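Local structure of beta-lactamase (Serratia marcescens, 5GWA) at residues 101-111 and 187-197; 18-26 and 36-44. The protein probably hydrolyses the beta-lactam ring of antibiotics as a class A extended-spectrum beta-lactamase, and is captured here with the inhibitor avibactam. All blocks are in the same frame, centred on the assembly; numbering follows the deposited sequence.

Contact 1 of 2, residues 101-111 and 187-197; sequences SEIIKSTVSHS and FLLNTMIETTT. With NA (sodium ion), chain N; NA (sodium ion), chain T; NA (sodium ion), chain I; NXL ((2S,5R)-1-formyl-5-[(sulfooxy)amino]piperidine-2-carboxamide), chain B.
Thr191 packs as a knob into the hole formed by Ile104, Lys105, Val108 and Ser109, where helices 101-109 and 187-193 cross at -43° with their axes 9.0 Å apart. From its CB, which lies near the Ser109 hydroxyl, the side chain forks. The methyl CG2, anti to the backbone N (OG1 at chi1 -63°), enters the hole, where it comes 3.1 Å from Ser109 OG and, next nearest, 3.7 Å from Val108 CB. The other branch, OG1, turns back along its own helix and donates to Phe187 O at 2.7 Å; the Thr191 N-H reaches that oxygen from the opposite face of its carbonyl plane. OG1 also sits over the centre of the Phe187 ring, whose edge meets Lys105 CE at 3.6 Å from CE1.

Beyond the knob the contact turns polar. Ser109 OG donates to Thr191 O at 2.7 Å, from above the carbonyl plane, and accepts a hydrogen bond from a water that also donates to Glu194 OE1. Further along, Thr196 N-H bonds to Ser109 O at 3.1 Å, nearly straight at 166°. Thr196 OG1 lies over one face of the His110 ring, towards its rim.

Next along each segment comes a residue of the avibactam pocket: Ser111 OG, also hydrogen-bonded to the Lys50 and Lys215 amines, donates to the inhibitor's OAG at 2.8 Å, while Thr197 CB lies near its OAD. With Ser109 accepting through its carbonyl and donating through its hydroxyl, the polar bonds tie the two segments together just before the pocket, which probably helps hold Ser111 and Thr197 in relation to each other.

Contact 2 of 2, residues 18-26 and 36-44; sequences KKAKVGVAV and NVNEKHHYP. With NA (sodium ion), chain K.
The beta hairpin of strands 21-28 and 34-37, at the edge of the five-stranded antiparallel sheet, pairs here through Val24 and Val37, and the chain then turns back across the first strand. Val24 and Val37 form a hydrogen-bonded pair: Val24 N donates to Val37 O and Val37 N to Val24 O, both at 2.9 Å and within 13° of linear. Their side chains lie alongside each other and point the same way, CB to CB 3.8 Å, on the sheet face where Ile267 of helix 257-276 packs against Val24. Ala25 and Asn36, the adjacent non-hydrogen-bonded pair, face helix 164-175 instead.

After Val37 the backbone leaves the pairing, and a side chain continues it: Asn38 ND2 donates to Val22 O at 2.9 Å, the acceptor lying in the amide plane. Asn38 also opens a type I turn to His41, within which Glu39 O binds a sodium ion shared with Asp165. The hairpin forms one edge of the five-stranded sheet, consistent with the class A beta-lactamase fold, and the chain passes from it towards Ser47 and Lys50, which line the avibactam pocket at the start of helix 49-63 and fit the SxxK pattern.

Tyr43 comes back under Gly23, its OH 3.3 Å from Gly23 CA, where the absence of a side chain leaves room for the ring. The same hydroxyl donates to Asn38 O at 2.6 Å, tying the ring to the first residue of the turn, while Lys21 O lies in plane at the ring edge. Lys21 leaves its strand with CG anti to the backbone N (chi1 -178°), then bends at its last two torsions, bringing CE over one face of His41 in a CH-pi contact 3.8 Å from the centroid; NZ lies over the same face, 3.1 Å from His41 CE1.

From the N terminus, the chain leaves helix 4-15 and enters strand 21-28; contact 2 closes a short loop when 36-44 returns beside 18-26, with nine residues between the segments. Helix 49-63 follows; contact 1 opens only at 101-111 and closes a much longer, largely helical loop of 75 residues at 187-197. The two loops therefore neither nest nor cross but follow in series. The centres of contacts 1 and 2 are 25 Å apart, on opposite sides of the chain's centre. Contact 2 joins strands 21-28 and 34-37 and brings in strand 43-44 of the small three-stranded sheet; contact 1 joins helices 100-109 and 182-193, where Leu188 and Met192 also pack on helix 49-63.

Contact 1 of 2, residues 101-111 and 187-197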
loop_
_atom_site.group_PDB
_atom_site.type_symbol
_atom_site.label_atom_id
_atom_site.label_comp_id
_atom_site.label_asym_id
_atom_site.label_seq_id
_atom_site.Cartn_x
_atom_site.Cartn_y
_atom_site.Cartn_z
ATOM N N SER A 101 14.569 11.492 11.415
ATOM C CA SER A 101 15.004 11.777 10.036
ATOM C C SER A 101 14.539 10.715 9.029
ATOM O O SER A 101 13.896 11.034 8.016
ATOM C CB SER A 101 16.526 11.873 9.969
ATOM O OG SER A 101 16.957 12.031 8.632
ATOM N N GLU A 102 14.822 9.464 9.326
ATOM C CA GLU A 102 14.496 8.378 8.412
ATOM C C GLU A 102 12.973 8.309 8.267
ATOM O O GLU A 102 12.442 8.010 7.169
ATOM C CB GLU A 102 15.003 7.028 8.948
ATOM C CG GLU A 102 14.674 5.894 7.990
ATOM C CD GLU A 102 15.395 4.563 8.228
ATOM O OE1 GLU A 102 16.345 4.498 9.035
ATOM O OE2 GLU A 102 15.145 3.605 7.462
ATOM N N ILE A 103 12.266 8.410 9.370
ATOM C CA ILE A 103 10.804 8.276 9.324
ATOM C C ILE A 103 10.195 9.418 8.522
ATOM O O ILE A 103 9.328 9.188 7.658
ATOM C CB ILE A 103 10.162 8.201 10.736
ATOM C CG1 ILE A 103 10.632 6.916 11.448
ATOM C CG2 ILE A 103 8.624 8.249 10.648
ATOM C CD1 ILE A 103 10.385 6.941 12.945
ATOM N N ILE A 104 10.656 10.654 8.761
ATOM C CA ILE A 104 10.128 11.783 8.007
ATOM C C ILE A 104 10.437 11.688 6.508
ATOM O O ILE A 104 9.551 11.960 5.684
ATOM C CB ILE A 104 10.673 13.115 8.546
ATOM C CG1 ILE A 104 10.205 13.324 9.952
ATOM C CG2 ILE A 104 10.266 14.245 7.618
ATOM C CD1 ILE A 104 10.978 14.390 10.723
ATOM N N LYS A 105 11.641 11.235 6.138
ATOM C CA LYS A 105 12.012 11.118 4.734
ATOM C C LYS A 105 11.109 10.096 4.063
ATOM O O LYS A 105 10.588 10.344 2.988
ATOM C CB LYS A 105 13.463 10.678 4.547
ATOM C CG LYS A 105 14.460 11.764 4.870
ATOM C CD LYS A 105 15.853 11.261 4.532
ATOM C CE LYS A 105 16.926 12.241 4.968
ATOM N NZ LYS A 105 18.241 11.728 4.516
ATOM N N SER A 106 10.838 8.987 4.725
ATOM C CA SER A 106 9.943 8.004 4.113
ATOM C C SER A 106 8.518 8.562 3.978
ATOM O O SER A 106 7.812 8.318 2.963
ATOM C CB SER A 106 9.933 6.721 4.920
ATOM O OG SER A 106 9.266 5.691 4.184
ATOM N N THR A 107 8.059 9.198 5.044
ATOM C CA THR A 107 6.685 9.722 5.127
ATOM C C THR A 107 6.435 10.777 4.054
ATOM O O THR A 107 5.357 10.842 3.471
ATOM C CB THR A 107 6.458 10.330 6.511
ATOM O OG1 THR A 107 6.585 9.282 7.480
ATOM C CG2 THR A 107 5.061 10.896 6.605
ATOM N N VAL A 108 7.417 11.660 3.840
ATOM C CA VAL A 108 7.234 12.778 2.904
ATOM C C VAL A 108 7.670 12.398 1.495
ATOM O O VAL A 108 6.856 12.431 0.566
ATOM C CB VAL A 108 8.001 14.031 3.343
ATOM C CG1 VAL A 108 7.960 15.115 2.270
ATOM C CG2 VAL A 108 7.447 14.524 4.651
ATOM N N SER A 109 8.890 11.907 1.307
ATOM C CA SER A 109 9.409 11.662 -0.065
ATOM C C SER A 109 8.768 10.431 -0.680
ATOM O O SER A 109 8.588 10.382 -1.904
ATOM C CB SER A 109 10.933 11.505 -0.075
ATOM O OG SER A 109 11.488 12.651 0.565
ATOM N N HIS A 110 8.445 9.428 0.130
ATOM C CA HIS A 110 7.865 8.186 -0.362
ATOM C C HIS A 110 6.428 7.976 0.128
ATOM O O HIS A 110 5.858 6.953 -0.156
ATOM C CB HIS A 110 8.732 7.006 0.031
ATOM C CG HIS A 110 9.988 6.928 -0.747
ATOM N ND1 HIS A 110 11.127 7.653 -0.468
ATOM C CD2 HIS A 110 10.267 6.197 -1.850
ATOM C CE1 HIS A 110 12.045 7.384 -1.385
ATOM N NE2 HIS A 110 11.541 6.507 -2.231
ATOM N N SER A 111 5.867 8.982 0.787
ATOM C CA SER A 111 4.474 8.949 1.231
ATOM C C SER A 111 4.103 7.747 2.069
ATOM O O SER A 111 2.968 7.278 2.018
ATOM C CB SER A 111 3.533 9.086 0.052
ATOM O OG SER A 111 2.362 9.806 0.445
ATOM N N PHE A 187 16.143 20.736 5.825
ATOM C CA PHE A 187 15.803 19.313 5.844
ATOM C C PHE A 187 14.475 18.984 5.168
ATOM O O PHE A 187 14.435 18.116 4.254
ATOM C CB PHE A 187 15.784 18.771 7.272
ATOM C CG PHE A 187 15.379 17.331 7.349
ATOM C CD1 PHE A 187 16.228 16.330 6.948
ATOM C CD2 PHE A 187 14.139 17.001 7.821
ATOM C CE1 PHE A 187 15.845 14.992 7.011
ATOM C CE2 PHE A 187 13.766 15.657 7.936
ATOM C CZ PHE A 187 14.590 14.668 7.469
ATOM N N LEU A 188 13.446 19.730 5.512
ATOM C CA LEU A 188 12.135 19.467 4.889
ATOM C C LEU A 188 12.138 19.832 3.429
ATOM O O LEU A 188 11.626 19.055 2.563
ATOM C CB LEU A 188 11.027 20.182 5.620
ATOM C CG LEU A 188 9.626 19.903 5.068
ATOM C CD1 LEU A 188 9.311 18.403 4.955
ATOM C CD2 LEU A 188 8.591 20.645 5.867
ATOM N N LEU A 189 12.760 20.968 3.093
ATOM C CA LEU A 189 12.842 21.317 1.659
ATOM C C LEU A 189 13.578 20.271 0.849
ATOM O O LEU A 189 13.125 19.865 -0.227
ATOM C CB LEU A 189 13.477 22.706 1.465
ATOM C CG LEU A 189 13.513 23.210 0.013
ATOM C CD1 LEU A 189 12.156 23.276 -0.635
ATOM C CD2 LEU A 189 14.132 24.601 -0.051
ATOM N N ASN A 190 14.751 19.799 1.324
ATOM C CA ASN A 190 15.479 18.787 0.598
ATOM C C ASN A 190 14.594 17.543 0.450
ATOM O O ASN A 190 14.572 16.919 -0.608
ATOM C CB ASN A 190 16.787 18.418 1.305
ATOM C CG ASN A 190 17.894 19.434 1.064
ATOM O OD1 ASN A 190 17.968 20.054 0.024
ATOM N ND2 ASN A 190 18.814 19.510 1.994
ATOM N N THR A 191 13.858 17.236 1.511
ATOM C CA THR A 191 13.055 16.008 1.533
ATOM C C THR A 191 11.915 16.104 0.462
ATOM O O THR A 191 11.677 15.158 -0.333
ATOM C CB THR A 191 12.522 15.796 2.938
ATOM O OG1 THR A 191 13.643 15.599 3.841
ATOM C CG2 THR A 191 11.637 14.615 2.991
ATOM N N MET A 192 11.382 17.300 0.323
ATOM C CA MET A 192 10.353 17.567 -0.716
ATOM C C MET A 192 10.849 17.590 -2.162
ATOM O O MET A 192 10.167 17.167 -3.082
ATOM C CB MET A 192 9.659 18.871 -0.382
ATOM C CG MET A 192 8.771 18.780 0.848
ATOM S SD MET A 192 8.032 20.319 1.355
ATOM C CE MET A 192 6.855 20.523 0.007
ATOM N N ILE A 193 12.107 18.011 -2.370
ATOM C CA ILE A 193 12.744 17.856 -3.668
ATOM C C ILE A 193 13.076 16.428 -4.006
ATOM O O ILE A 193 12.938 15.984 -5.155
ATOM C CB ILE A 193 14.009 18.760 -3.771
ATOM C CG1 ILE A 193 13.615 20.229 -3.584
ATOM C CG2 ILE A 193 14.672 18.560 -5.108
ATOM C CD1 ILE A 193 14.817 21.150 -3.323
ATOM N N GLU A 194 13.425 15.659 -2.957
ATOM C CA GLU A 194 13.735 14.253 -3.062
ATOM C C GLU A 194 12.509 13.374 -3.262
ATOM O O GLU A 194 12.634 12.178 -3.457
ATOM C CB GLU A 194 14.508 13.811 -1.809
ATOM C CG GLU A 194 15.967 14.296 -1.801
ATOM C CD GLU A 194 16.693 14.162 -0.470
ATOM O OE1 GLU A 194 16.151 13.585 0.503
ATOM O OE2 GLU A 194 17.871 14.618 -0.412
ATOM N N THR A 195 11.320 13.942 -3.146
ATOM C CA THR A 195 10.103 13.174 -3.418
ATOM C C THR A 195 10.193 12.400 -4.720
ATOM O O THR A 195 10.584 12.959 -5.775
ATOM C CB THR A 195 8.897 14.128 -3.401
ATOM O OG1 THR A 195 8.728 14.602 -2.058
ATOM C CG2 THR A 195 7.589 13.477 -3.891
ATOM N N THR A 196 9.815 11.113 -4.685
ATOM C CA THR A 196 9.857 10.272 -5.858
ATOM C C THR A 196 8.470 10.017 -6.441
ATOM O O THR A 196 8.349 9.482 -7.550
ATOM C CB THR A 196 10.523 8.916 -5.592
ATOM O OG1 THR A 196 9.865 8.255 -4.519
ATOM C CG2 THR A 196 11.963 9.144 -5.191
ATOM N N THR A 197 7.430 10.274 -5.652
ATOM C CA THR A 197 6.055 10.011 -6.083
ATOM C C THR A 197 5.599 11.050 -7.078
ATOM O O THR A 197 6.166 12.110 -7.210
ATOM C CB THR A 197 5.096 9.958 -4.880
ATOM O OG1 THR A 197 5.077 11.238 -4.221
ATOM C CG2 THR A 197 5.571 8.912 -3.895
HETATM NA NA NA N . 8.585 13.316 -8.018
HETATM NA NA NA T . 10.558 15.681 -6.697
HETATM NA NA NA I . 17.248 5.353 11.460
HETATM O OAC NXL B . -2.339 10.095 -0.596
HETATM C CAN NXL B . -1.528 9.393 -0.001
HETATM N N NXL B . -1.486 8.138 -0.047
HETATM C CAJ NXL B . -0.330 7.404 0.423
HETATM C CA NXL B . -2.542 7.410 -0.737
HETATM C C NXL B . -3.387 6.538 0.127
HETATM O O NXL B . -3.115 6.337 1.296
HETATM N NAA NXL B . -4.365 5.892 -0.515
HETATM C CB NXL B . -1.926 6.601 -1.850
HETATM C CAH NXL B . -0.707 5.823 -1.416
HETATM C CAO NXL B . 0.330 6.717 -0.749
HETATM N NAK NXL B . 1.029 7.690 -1.615
HETATM O OAL NXL B . 0.414 8.037 -2.726
HETATM S SAR NXL B . 0.841 9.387 -3.312
HETATM O OAD NXL B . 1.804 9.031 -4.307
HETATM O OAE NXL B . -0.143 10.117 -4.030
HETATM O OAG NXL B . 1.127 10.308 -1.995
HETATM O O HOH W 1 18.083 11.802 1.485
HETATM O O HOH W 2 5.181 12.472 -1.804
HETATM O O HOH W 3 14.101 12.005 1.309
HETATM O O HOH W 4 11.126 5.690 -5.172
HETATM O O HOH W 5 19.626 6.596 11.714
HETATM O O HOH W 6 10.756 12.422 -9.330
#

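Contact 2 of 2, residues 18-26 and 36-44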
loop_
_atom_site.group_PDB
_atom_site.type_symbol
_atom_site.label_atom_id
_atom_site.label_comp_id
_atom_site.label_asym_id
_atom_site.label_seq_id
_atom_site.Cartn_x
_atom_site.Cartn_y
_atom_site.Cartn_z
ATOM N N LYS A 18 -13.353 18.009 -18.660
ATOM C CA LYS A 18 -12.826 17.032 -17.724
ATOM C C LYS A 18 -13.861 16.776 -16.657
ATOM O O LYS A 18 -14.383 17.731 -16.037
ATOM C CB LYS A 18 -11.518 17.546 -17.085
ATOM C CG LYS A 18 -10.441 17.974 -18.065
ATOM C CD LYS A 18 -9.946 16.806 -18.910
ATOM C CE LYS A 18 -8.835 17.270 -19.826
ATOM N NZ LYS A 18 -9.256 18.405 -20.694
ATOM N N LYS A 19 -14.187 15.507 -16.467
ATOM C CA LYS A 19 -15.238 15.096 -15.551
ATOM C C LYS A 19 -14.661 14.961 -14.154
ATOM O O LYS A 19 -14.620 13.885 -13.582
ATOM C CB LYS A 19 -15.908 13.813 -16.019
ATOM C CG LYS A 19 -16.556 13.970 -17.389
ATOM C CD LYS A 19 -17.519 12.830 -17.690
ATOM C CE LYS A 19 -18.162 13.008 -19.065
ATOM N NZ LYS A 19 -18.550 11.712 -19.693
ATOM N N ALA A 20 -14.352 16.114 -13.574
ATOM C CA ALA A 20 -13.773 16.208 -12.242
ATOM C C ALA A 20 -13.906 17.633 -11.771
ATOM O O ALA A 20 -14.057 18.565 -12.561
ATOM C CB ALA A 20 -12.289 15.835 -12.264
ATOM N N LYS A 21 -13.854 17.795 -10.453
ATOM C CA LYS A 21 -13.856 19.106 -9.807
ATOM C C LYS A 21 -12.406 19.423 -9.468
ATOM O O LYS A 21 -11.839 18.794 -8.563
ATOM C CB LYS A 21 -14.692 19.084 -8.522
ATOM C CG LYS A 21 -14.730 20.464 -7.872
ATOM C CD LYS A 21 -15.321 20.513 -6.465
ATOM C CE LYS A 21 -16.829 20.698 -6.467
ATOM N NZ LYS A 21 -17.357 21.637 -7.492
ATOM N N VAL A 22 -11.838 20.385 -10.160
ATOM C CA VAL A 22 -10.386 20.612 -10.066
ATOM C C VAL A 22 -10.136 21.965 -9.414
ATOM O O VAL A 22 -10.514 23.006 -9.929
ATOM C CB VAL A 22 -9.702 20.547 -11.422
ATOM C CG1 VAL A 22 -8.198 20.722 -11.274
ATOM C CG2 VAL A 22 -10.019 19.223 -12.116
ATOM N N GLY A 23 -9.459 21.945 -8.274
ATOM C CA GLY A 23 -9.086 23.168 -7.575
ATOM C C GLY A 23 -7.651 23.522 -7.847
ATOM O O GLY A 23 -6.785 22.648 -7.798
ATOM N N VAL A 24 -7.409 24.779 -8.154
ATOM C CA VAL A 24 -6.063 25.235 -8.510
ATOM C C VAL A 24 -5.720 26.494 -7.723
ATOM O O VAL A 24 -6.516 27.418 -7.674
ATOM C CB VAL A 24 -5.950 25.590 -9.988
ATOM C CG1 VAL A 24 -4.522 26.021 -10.306
ATOM C CG2 VAL A 24 -6.361 24.413 -10.848
ATOM N N ALA A 25 -4.515 26.575 -7.151
ATOM C CA ALA A 25 -4.009 27.854 -6.663
ATOM C C ALA A 25 -2.538 27.962 -6.980
ATOM O O ALA A 25 -1.800 26.964 -6.944
ATOM C CB ALA A 25 -4.224 28.040 -5.186
ATOM N N VAL A 26 -2.124 29.199 -7.242
ATOM C CA VAL A 26 -0.737 29.541 -7.522
ATOM C C VAL A 26 -0.444 30.832 -6.775
ATOM O O VAL A 26 -1.268 31.753 -6.769
ATOM C CB VAL A 26 -0.482 29.781 -9.028
ATOM C CG1 VAL A 26 1.017 29.966 -9.284
ATOM C CG2 VAL A 26 -1.007 28.654 -9.878
ATOM N N ASN A 36 -6.241 31.710 -8.770
ATOM C CA ASN A 36 -7.108 30.741 -8.100
ATOM C C ASN A 36 -8.164 30.268 -9.080
ATOM O O ASN A 36 -8.719 31.079 -9.835
ATOM C CB ASN A 36 -7.799 31.386 -6.918
ATOM C CG ASN A 36 -6.860 31.724 -5.787
ATOM O OD1 ASN A 36 -5.971 30.953 -5.426
ATOM N ND2 ASN A 36 -7.026 32.913 -5.243
ATOM N N VAL A 37 -8.454 28.970 -9.081
ATOM C CA VAL A 37 -9.535 28.379 -9.853
ATOM C C VAL A 37 -10.323 27.423 -8.960
ATOM O O VAL A 37 -9.738 26.554 -8.318
ATOM C CB VAL A 37 -9.020 27.618 -11.087
ATOM C CG1 VAL A 37 -10.171 26.970 -11.840
ATOM C CG2 VAL A 37 -8.221 28.558 -11.974
ATOM N N ASN A 38 -11.643 27.592 -8.890
ATOM C CA ASN A 38 -12.510 26.718 -8.120
ATOM C C ASN A 38 -12.056 26.626 -6.664
ATOM O O ASN A 38 -12.210 25.596 -6.024
ATOM C CB ASN A 38 -12.621 25.350 -8.766
ATOM C CG ASN A 38 -13.185 25.414 -10.156
ATOM O OD1 ASN A 38 -14.068 26.217 -10.446
ATOM N ND2 ASN A 38 -12.662 24.575 -11.049
ATOM N N GLU A 39 -11.587 27.742 -6.119
ATOM C CA GLU A 39 -10.875 27.724 -4.849
ATOM C C GLU A 39 -11.737 27.728 -3.601
ATOM O O GLU A 39 -11.205 27.585 -2.500
ATOM C CB GLU A 39 -9.833 28.847 -4.769
ATOM C CG GLU A 39 -10.415 30.231 -4.480
ATOM C CD GLU A 39 -11.043 30.944 -5.668
ATOM O OE1 GLU A 39 -11.122 30.420 -6.809
ATOM O OE2 GLU A 39 -11.473 32.104 -5.409
ATOM N N LYS A 40 -13.036 27.984 -3.751
ATOM C CA LYS A 40 -13.894 28.078 -2.579
ATOM C C LYS A 40 -14.447 26.708 -2.161
ATOM O O LYS A 40 -15.102 26.599 -1.132
ATOM C CB LYS A 40 -14.988 29.119 -2.832
ATOM C CG LYS A 40 -14.445 30.545 -2.909
ATOM C CD LYS A 40 -15.462 31.579 -2.463
ATOM C CE LYS A 40 -14.868 32.974 -2.487
ATOM N NZ LYS A 40 -14.100 33.212 -1.231
ATOM N N HIS A 41 -14.186 25.667 -2.940
ATOM C CA HIS A 41 -14.576 24.334 -2.580
ATOM C C HIS A 41 -13.620 23.724 -1.579
ATOM O O HIS A 41 -12.494 24.224 -1.391
ATOM C CB HIS A 41 -14.693 23.478 -3.856
ATOM C CG HIS A 41 -15.696 24.000 -4.828
ATOM N ND1 HIS A 41 -17.040 23.685 -4.748
ATOM C CD2 HIS A 41 -15.573 24.846 -5.871
ATOM C CE1 HIS A 41 -17.677 24.243 -5.756
ATOM N NE2 HIS A 41 -16.804 24.933 -6.469
ATOM N N HIS A 42 -14.046 22.617 -0.963
ATOM C CA HIS A 42 -13.212 21.873 -0.026
ATOM C C HIS A 42 -12.745 20.585 -0.690
ATOM O O HIS A 42 -13.545 19.780 -1.139
ATOM C CB HIS A 42 -13.984 21.574 1.250
ATOM C CG HIS A 42 -14.214 22.789 2.080
ATOM N ND1 HIS A 42 -14.851 22.760 3.309
ATOM C CD2 HIS A 42 -13.857 24.072 1.873
ATOM C CE1 HIS A 42 -14.854 23.976 3.822
ATOM N NE2 HIS A 42 -14.256 24.790 2.980
ATOM N N TYR A 43 -11.441 20.416 -0.793
ATOM C CA TYR A 43 -10.874 19.291 -1.488
ATOM C C TYR A 43 -10.235 18.337 -0.493
ATOM O O TYR A 43 -9.564 18.754 0.416
ATOM C CB TYR A 43 -9.794 19.838 -2.427
ATOM C CG TYR A 43 -10.367 20.691 -3.529
ATOM C CD1 TYR A 43 -10.780 20.124 -4.710
ATOM C CD2 TYR A 43 -10.510 22.048 -3.380
ATOM C CE1 TYR A 43 -11.395 20.877 -5.679
ATOM C CE2 TYR A 43 -11.129 22.823 -4.335
ATOM C CZ TYR A 43 -11.554 22.232 -5.498
ATOM O OH TYR A 43 -12.144 22.995 -6.479
ATOM N N PRO A 44 -10.390 17.035 -0.704
ATOM C CA PRO A 44 -9.749 16.091 0.169
ATOM C C PRO A 44 -8.249 16.066 -0.077
ATOM O O PRO A 44 -7.804 15.997 -1.227
ATOM C CB PRO A 44 -10.424 14.770 -0.196
ATOM C CG PRO A 44 -10.885 14.962 -1.599
ATOM C CD PRO A 44 -11.263 16.399 -1.703
HETATM NA NA NA K . -10.804 29.783 -0.804
HETATM O O HOH W 7 -11.621 32.339 -1.343
HETATM O O HOH W 8 -12.845 30.254 0.891
#